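Long-range contacts in phosphoribosylaminoimidazole-succinocarboxamide synthase (Pyrococcus horikoshii, PDB 3U55), which catalyses the ATP-dependent joining of L-aspartate to 5-amino-1-(5-phosphoribosyl)imidazole-4-carboxylate, giving SAICAR on the de novo purine pathway: residues D21-E26 with L78-L83; H63-H68 with L154-I159. All blocks are in the same frame, centred on the assembly; numbering follows the deposited sequence.

Overall arrangement
After strand 13-17 the chain forms strand 22-27, runs through helix 45-62, the loop 63-68 and strand 69-72, and returns as strand 77-81 beside 22-27. Contact 1 closes this excursion, 51 residues lying between its segments. Contact 2 starts inside it, at the end of helix 45-62, and closes only at helix 143-165, so the two cross instead of nesting. Contact 1 joins the two central strands of the four-stranded antiparallel sheet; contact 2 ties the loop leading to the edge strand 69-72 to a helix. Their centres are about 19 Å apart, yet H68, at the end of the 63-68 segment, reaches contact 1: E81 N lies 2.8 Å from H68 O, a probable hydrogen bond.

Contact 1. Residues D21-E26 with L78-L83; sequences DKLIME and LIVEKL
The carbonyl oxygen of D21 is gripped twice: K82 N donates to D21 O at 3.0 Å, 51° out of the carbonyl plane, and a water, also bound to K82 O, donates to D21 O over a longer 3.3 Å. Strands 22-26 and 78-81, the two middle strands of a four-stranded antiparallel sheet flanked by 13-17 and 69-72, pair through four more backbone bonds. L23 N donates to V80 O and V80 N to L23 O; M25 and L78 pair likewise, with M25 N to L78 O at 2.8 Å.

On the face with L23, M25, L78 and V80, the methyl CE of M25 touches both L78 CD1 and V80 CG1, each at 3.9 Å. M25 leaves the backbone with CG anti to N (chi1 -179°) and bends at chi3 (67°), which turns CE toward the neighbouring strand. L23 leans across toward the partner segment, its CD2 meeting K82 CA at 3.7 Å. On the other face I24 CD1 packs on I79 CG1 at 3.8 Å, and the methylene CD of K22 lies beside I79 CG2. L23, M25, L78 and V80 thus satisfy one another's backbone, I24 and I79 bond outward to the flanking strands, and the side-chain contacts are apolar.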
loop_
_atom_site.group_PDB
_atom_site.type_symbol
_atom_site.label_atom_id
_atom_site.label_comp_id
_atom_site.label_asym_id
_atom_site.label_seq_id
_atom_site.Cartn_x
_atom_site.Cartn_y
_atom_site.Cartn_z
ATOM N N ASP A 21 -21.114 26.379 -6.811
ATOM C CA ASP A 21 -20.759 26.535 -5.401
ATOM C C ASP A 21 -21.227 25.376 -4.527
ATOM O O ASP A 21 -20.595 25.064 -3.515
ATOM C CB ASP A 21 -21.338 27.841 -4.848
ATOM C CG ASP A 21 -20.736 29.072 -5.496
ATOM O OD1 ASP A 21 -21.510 29.894 -6.030
ATOM O OD2 ASP A 21 -19.493 29.215 -5.472
ATOM N N LYS A 22 -22.338 24.754 -4.913
ATOM C CA LYS A 22 -22.981 23.752 -4.071
ATOM C C LYS A 22 -23.748 22.699 -4.857
ATOM O O LYS A 22 -24.028 22.860 -6.048
ATOM C CB LYS A 22 -23.900 24.425 -3.036
ATOM C CG LYS A 22 -24.982 25.321 -3.633
ATOM C CD LYS A 22 -25.858 25.965 -2.562
ATOM C CE LYS A 22 -25.117 27.035 -1.760
ATOM N NZ LYS A 22 -24.736 28.218 -2.587
ATOM N N LEU A 23 -24.076 21.608 -4.175
ATOM C CA LEU A 23 -24.912 20.562 -4.746
ATOM C C LEU A 23 -25.694 19.845 -3.649
ATOM O O LEU A 23 -25.506 20.110 -2.460
ATOM C CB LEU A 23 -24.092 19.573 -5.587
ATOM C CG LEU A 23 -23.028 18.666 -4.959
ATOM C CD1 LEU A 23 -22.820 17.456 -5.853
ATOM C CD2 LEU A 23 -21.709 19.409 -4.748
ATOM N N ILE A 24 -26.586 18.956 -4.065
ATOM C CA ILE A 24 -27.354 18.153 -3.125
ATOM C C ILE A 24 -26.710 16.786 -2.973
ATOM O O ILE A 24 -26.432 16.107 -3.963
ATOM C CB ILE A 24 -28.829 17.992 -3.573
ATOM C CG1 ILE A 24 -29.564 19.341 -3.541
ATOM C CG2 ILE A 24 -29.546 16.913 -2.736
ATOM C CD1 ILE A 24 -29.711 19.982 -2.161
ATOM N N MET A 25 -26.459 16.397 -1.731
ATOM C CA MET A 25 -26.088 15.023 -1.435
ATOM C C MET A 25 -27.291 14.339 -0.801
ATOM O O MET A 25 -27.746 14.738 0.272
ATOM C CB MET A 25 -24.874 14.958 -0.511
ATOM C CG MET A 25 -24.417 13.537 -0.190
ATOM S SD MET A 25 -22.835 13.522 0.688
ATOM C CE MET A 25 -23.289 14.267 2.245
ATOM N N GLU A 26 -27.795 13.313 -1.480
ATOM C CA GLU A 26 -29.023 12.627 -1.073
ATOM C C GLU A 26 -28.728 11.191 -0.659
ATOM O O GLU A 26 -28.110 10.446 -1.407
ATOM C CB GLU A 26 -30.038 12.664 -2.219
ATOM C CG GLU A 26 -31.364 11.965 -1.935
ATOM C CD GLU A 26 -32.248 11.893 -3.163
ATOM O OE1 GLU A 26 -32.620 10.767 -3.558
ATOM O OE2 GLU A 26 -32.558 12.957 -3.741
ATOM N N LEU A 78 -28.776 16.696 1.977
ATOM C CA LEU A 78 -27.860 17.679 2.533
ATOM C C LEU A 78 -27.410 18.600 1.409
ATOM O O LEU A 78 -27.255 18.166 0.270
ATOM C CB LEU A 78 -26.626 17.016 3.167
ATOM C CG LEU A 78 -26.738 16.000 4.310
ATOM C CD1 LEU A 78 -25.401 15.923 5.066
ATOM C CD2 LEU A 78 -27.867 16.349 5.259
ATOM N N ILE A 79 -27.217 19.873 1.735
ATOM C CA ILE A 79 -26.571 20.803 0.821
ATOM C C ILE A 79 -25.096 20.830 1.191
ATOM O O ILE A 79 -24.748 21.051 2.349
ATOM C CB ILE A 79 -27.158 22.218 0.899
ATOM C CG1 ILE A 79 -28.677 22.179 0.700
ATOM C CG2 ILE A 79 -26.521 23.110 -0.169
ATOM C CD1 ILE A 79 -29.378 23.445 1.131
ATOM N N VAL A 80 -24.254 20.580 0.194
ATOM C CA VAL A 80 -22.815 20.448 0.382
ATOM C C VAL A 80 -22.063 21.331 -0.613
ATOM O O VAL A 80 -22.574 21.647 -1.691
ATOM C CB VAL A 80 -22.336 18.956 0.284
ATOM C CG1 VAL A 80 -22.973 18.102 1.385
ATOM C CG2 VAL A 80 -22.620 18.355 -1.099
ATOM N N GLU A 81 -20.861 21.743 -0.221
ATOM C CA GLU A 81 -19.979 22.554 -1.051
ATOM C C GLU A 81 -19.434 21.723 -2.214
ATOM O O GLU A 81 -19.034 20.570 -2.023
ATOM C CB GLU A 81 -18.833 23.054 -0.175
ATOM C CG GLU A 81 -17.872 24.019 -0.834
ATOM C CD GLU A 81 -16.743 24.427 0.096
ATOM O OE1 GLU A 81 -16.630 23.847 1.200
ATOM O OE2 GLU A 81 -15.967 25.328 -0.279
ATOM N N LYS A 82 -19.435 22.294 -3.418
ATOM C CA LYS A 82 -18.766 21.670 -4.562
ATOM C C LYS A 82 -17.246 21.741 -4.391
ATOM O O LYS A 82 -16.705 22.783 -4.015
ATOM C CB LYS A 82 -19.182 22.327 -5.889
ATOM C CG LYS A 82 -18.683 21.588 -7.129
ATOM C CD LYS A 82 -19.106 22.257 -8.434
ATOM C CE LYS A 82 -18.726 21.380 -9.620
ATOM N NZ LYS A 82 -19.007 22.016 -10.940
ATOM N N LEU A 83 -16.574 20.622 -4.652
ATOM C CA LEU A 83 -15.116 20.528 -4.509
ATOM C C LEU A 83 -14.502 19.820 -5.702
ATOM O O LEU A 83 -15.174 19.051 -6.384
ATOM C CB LEU A 83 -14.752 19.745 -3.241
ATOM C CG LEU A 83 -15.284 20.200 -1.879
ATOM C CD1 LEU A 83 -15.065 19.094 -0.850
ATOM C CD2 LEU A 83 -14.639 21.499 -1.419
HETATM O O HOH W 1 -17.345 25.409 -3.726
#

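Contact 2. Residues H63-H68 with L154-I159; sequences HGIKTH and LKVNEI
A Schellman motif ends helix 45-62, with G64 at positive phi (82°) as its C-prime residue, and the turn packs against helix 143-165. The motif is defined by I65 N bonding to L60 O and G64 N to E61 O. Across the contact K155 NZ donates to H63 O at 2.8 Å, nearly in line with the carbonyl (C=O...N angle 168°). The same ammonium donates to a water that in turn donates to G64 O, so both of these carbonyls at the helix end are linked to one lysine. Its positive charge probably suits the negative end of the helix dipole.

K155 is extended throughout, with CG anti to the backbone N (chi1 177°), and its aliphatic shaft runs alongside I65 in the opposite sense, CD meeting I65 CD1 at 3.6 Å. The other branch of I65, CG2, meets V156 CG2 at 4.0 Å. I159 faces the imidazole of H63: its CG2 sits over one ring face in a CH-pi contact, 4.0 Å from the centroid, while H63 ND1 is hydrogen-bonded to L59 O. An alanine in place of I159 is likely to leave that ring face without its CH-pi partner and open a gap beside I65. The other arm of I159 ends in CD1, lying 3.6 Å from H63 CB and 4.0 Å from I65 CG1.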
loop_
_atom_site.group_PDB
_atom_site.type_symbol
_atom_site.label_atom_id
_atom_site.label_comp_id
_atom_site.label_asym_id
_atom_site.label_seq_id
_atom_site.Cartn_x
_atom_site.Cartn_y
_atom_site.Cartn_z
ATOM N N HIS A 63 -14.692 21.683 16.049
ATOM C CA HIS A 63 -13.301 21.388 16.368
ATOM C C HIS A 63 -12.323 21.875 15.290
ATOM O O HIS A 63 -11.157 21.485 15.287
ATOM C CB HIS A 63 -13.130 19.885 16.603
ATOM C CG HIS A 63 -13.559 19.433 17.962
ATOM N ND1 HIS A 63 -14.875 19.194 18.289
ATOM C CD2 HIS A 63 -12.841 19.180 19.081
ATOM C CE1 HIS A 63 -14.951 18.811 19.551
ATOM N NE2 HIS A 63 -13.731 18.795 20.055
ATOM N N GLY A 64 -12.794 22.727 14.381
ATOM C CA GLY A 64 -11.920 23.350 13.382
ATOM C C GLY A 64 -11.589 22.533 12.139
ATOM O O GLY A 64 -10.656 22.872 11.403
ATOM N N ILE A 65 -12.351 21.467 11.896
ATOM C CA ILE A 65 -12.206 20.675 10.669
ATOM C C ILE A 65 -13.080 21.267 9.574
ATOM O O ILE A 65 -14.284 21.438 9.769
ATOM C CB ILE A 65 -12.604 19.176 10.881
ATOM C CG1 ILE A 65 -11.799 18.538 12.022
ATOM C CG2 ILE A 65 -12.453 18.372 9.576
ATOM C CD1 ILE A 65 -10.298 18.496 11.783
ATOM N N LYS A 66 -12.478 21.583 8.426
ATOM C CA LYS A 66 -13.241 22.040 7.266
ATOM C C LYS A 66 -13.960 20.875 6.606
ATOM O O LYS A 66 -13.322 19.909 6.193
ATOM C CB LYS A 66 -12.331 22.719 6.238
ATOM C CG LYS A 66 -11.899 24.117 6.604
ATOM C CD LYS A 66 -11.293 24.832 5.393
ATOM C CE LYS A 66 -10.461 26.020 5.830
ATOM N NZ LYS A 66 -9.174 25.565 6.421
ATOM N N THR A 67 -15.287 20.968 6.513
ATOM C CA THR A 67 -16.089 19.935 5.856
ATOM C C THR A 67 -16.946 20.546 4.757
ATOM O O THR A 67 -17.135 21.770 4.711
ATOM C CB THR A 67 -17.022 19.177 6.826
ATOM O OG1 THR A 67 -18.193 19.961 7.094
ATOM C CG2 THR A 67 -16.320 18.812 8.135
ATOM N N HIS A 68 -17.475 19.697 3.884
ATOM C CA HIS A 68 -18.314 20.176 2.789
ATOM C C HIS A 68 -19.755 20.502 3.220
ATOM O O HIS A 68 -20.559 20.943 2.403
ATOM C CB HIS A 68 -18.250 19.234 1.573
ATOM C CG HIS A 68 -18.962 17.923 1.749
ATOM N ND1 HIS A 68 -19.320 17.132 0.675
ATOM C CD2 HIS A 68 -19.365 17.256 2.857
ATOM C CE1 HIS A 68 -19.917 16.039 1.116
ATOM N NE2 HIS A 68 -19.960 16.091 2.436
ATOM N N LEU A 154 -6.265 12.036 10.995
ATOM C CA LEU A 154 -5.864 11.666 12.353
ATOM C C LEU A 154 -6.510 12.542 13.425
ATOM O O LEU A 154 -6.844 12.048 14.503
ATOM C CB LEU A 154 -4.336 11.659 12.495
ATOM C CG LEU A 154 -3.628 10.480 11.821
ATOM C CD1 LEU A 154 -2.118 10.681 11.841
ATOM C CD2 LEU A 154 -4.005 9.146 12.472
ATOM N N LYS A 155 -6.679 13.835 13.141
ATOM C CA LYS A 155 -7.401 14.721 14.062
ATOM C C LYS A 155 -8.883 14.330 14.157
ATOM O O LYS A 155 -9.429 14.200 15.259
ATOM C CB LYS A 155 -7.237 16.196 13.665
ATOM C CG LYS A 155 -8.032 17.151 14.547
ATOM C CD LYS A 155 -7.714 18.611 14.279
ATOM C CE LYS A 155 -8.699 19.491 15.053
ATOM N NZ LYS A 155 -8.454 20.945 14.821
ATOM N N VAL A 156 -9.519 14.133 13.000
ATOM C CA VAL A 156 -10.894 13.620 12.926
ATOM C C VAL A 156 -11.035 12.357 13.766
ATOM O O VAL A 156 -11.987 12.218 14.549
ATOM C CB VAL A 156 -11.317 13.330 11.461
ATOM C CG1 VAL A 156 -12.639 12.544 11.405
ATOM C CG2 VAL A 156 -11.421 14.649 10.664
ATOM N N ASN A 157 -10.082 11.442 13.608
ATOM C CA ASN A 157 -10.075 10.216 14.400
ATOM C C ASN A 157 -10.143 10.510 15.895
ATOM O O ASN A 157 -10.998 9.961 16.576
ATOM C CB ASN A 157 -8.863 9.358 14.066
ATOM C CG ASN A 157 -8.880 8.006 14.780
ATOM O OD1 ASN A 157 -9.917 7.342 14.878
ATOM N ND2 ASN A 157 -7.719 7.596 15.279
ATOM N N GLU A 158 -9.267 11.386 16.390
ATOM C CA GLU A 158 -9.244 11.720 17.822
ATOM C C GLU A 158 -10.591 12.259 18.311
ATOM O O GLU A 158 -11.108 11.804 19.336
ATOM C CB GLU A 158 -8.112 12.706 18.146
ATOM C CG GLU A 158 -6.705 12.119 18.020
ATOM C CD GLU A 158 -6.494 10.873 18.873
ATOM O OE1 GLU A 158 -6.235 9.787 18.299
ATOM O OE2 GLU A 158 -6.601 10.972 20.114
ATOM N N ILE A 159 -11.149 13.215 17.571
ATOM C CA ILE A 159 -12.436 13.836 17.906
ATOM C C ILE A 159 -13.576 12.821 17.945
ATOM O O ILE A 159 -14.337 12.778 18.920
ATOM C CB ILE A 159 -12.810 14.967 16.910
ATOM C CG1 ILE A 159 -11.745 16.068 16.924
ATOM C CG2 ILE A 159 -14.202 15.535 17.230
ATOM C CD1 ILE A 159 -11.579 16.790 15.585
HETATM O O HOH W 2 -8.043 21.924 12.362
#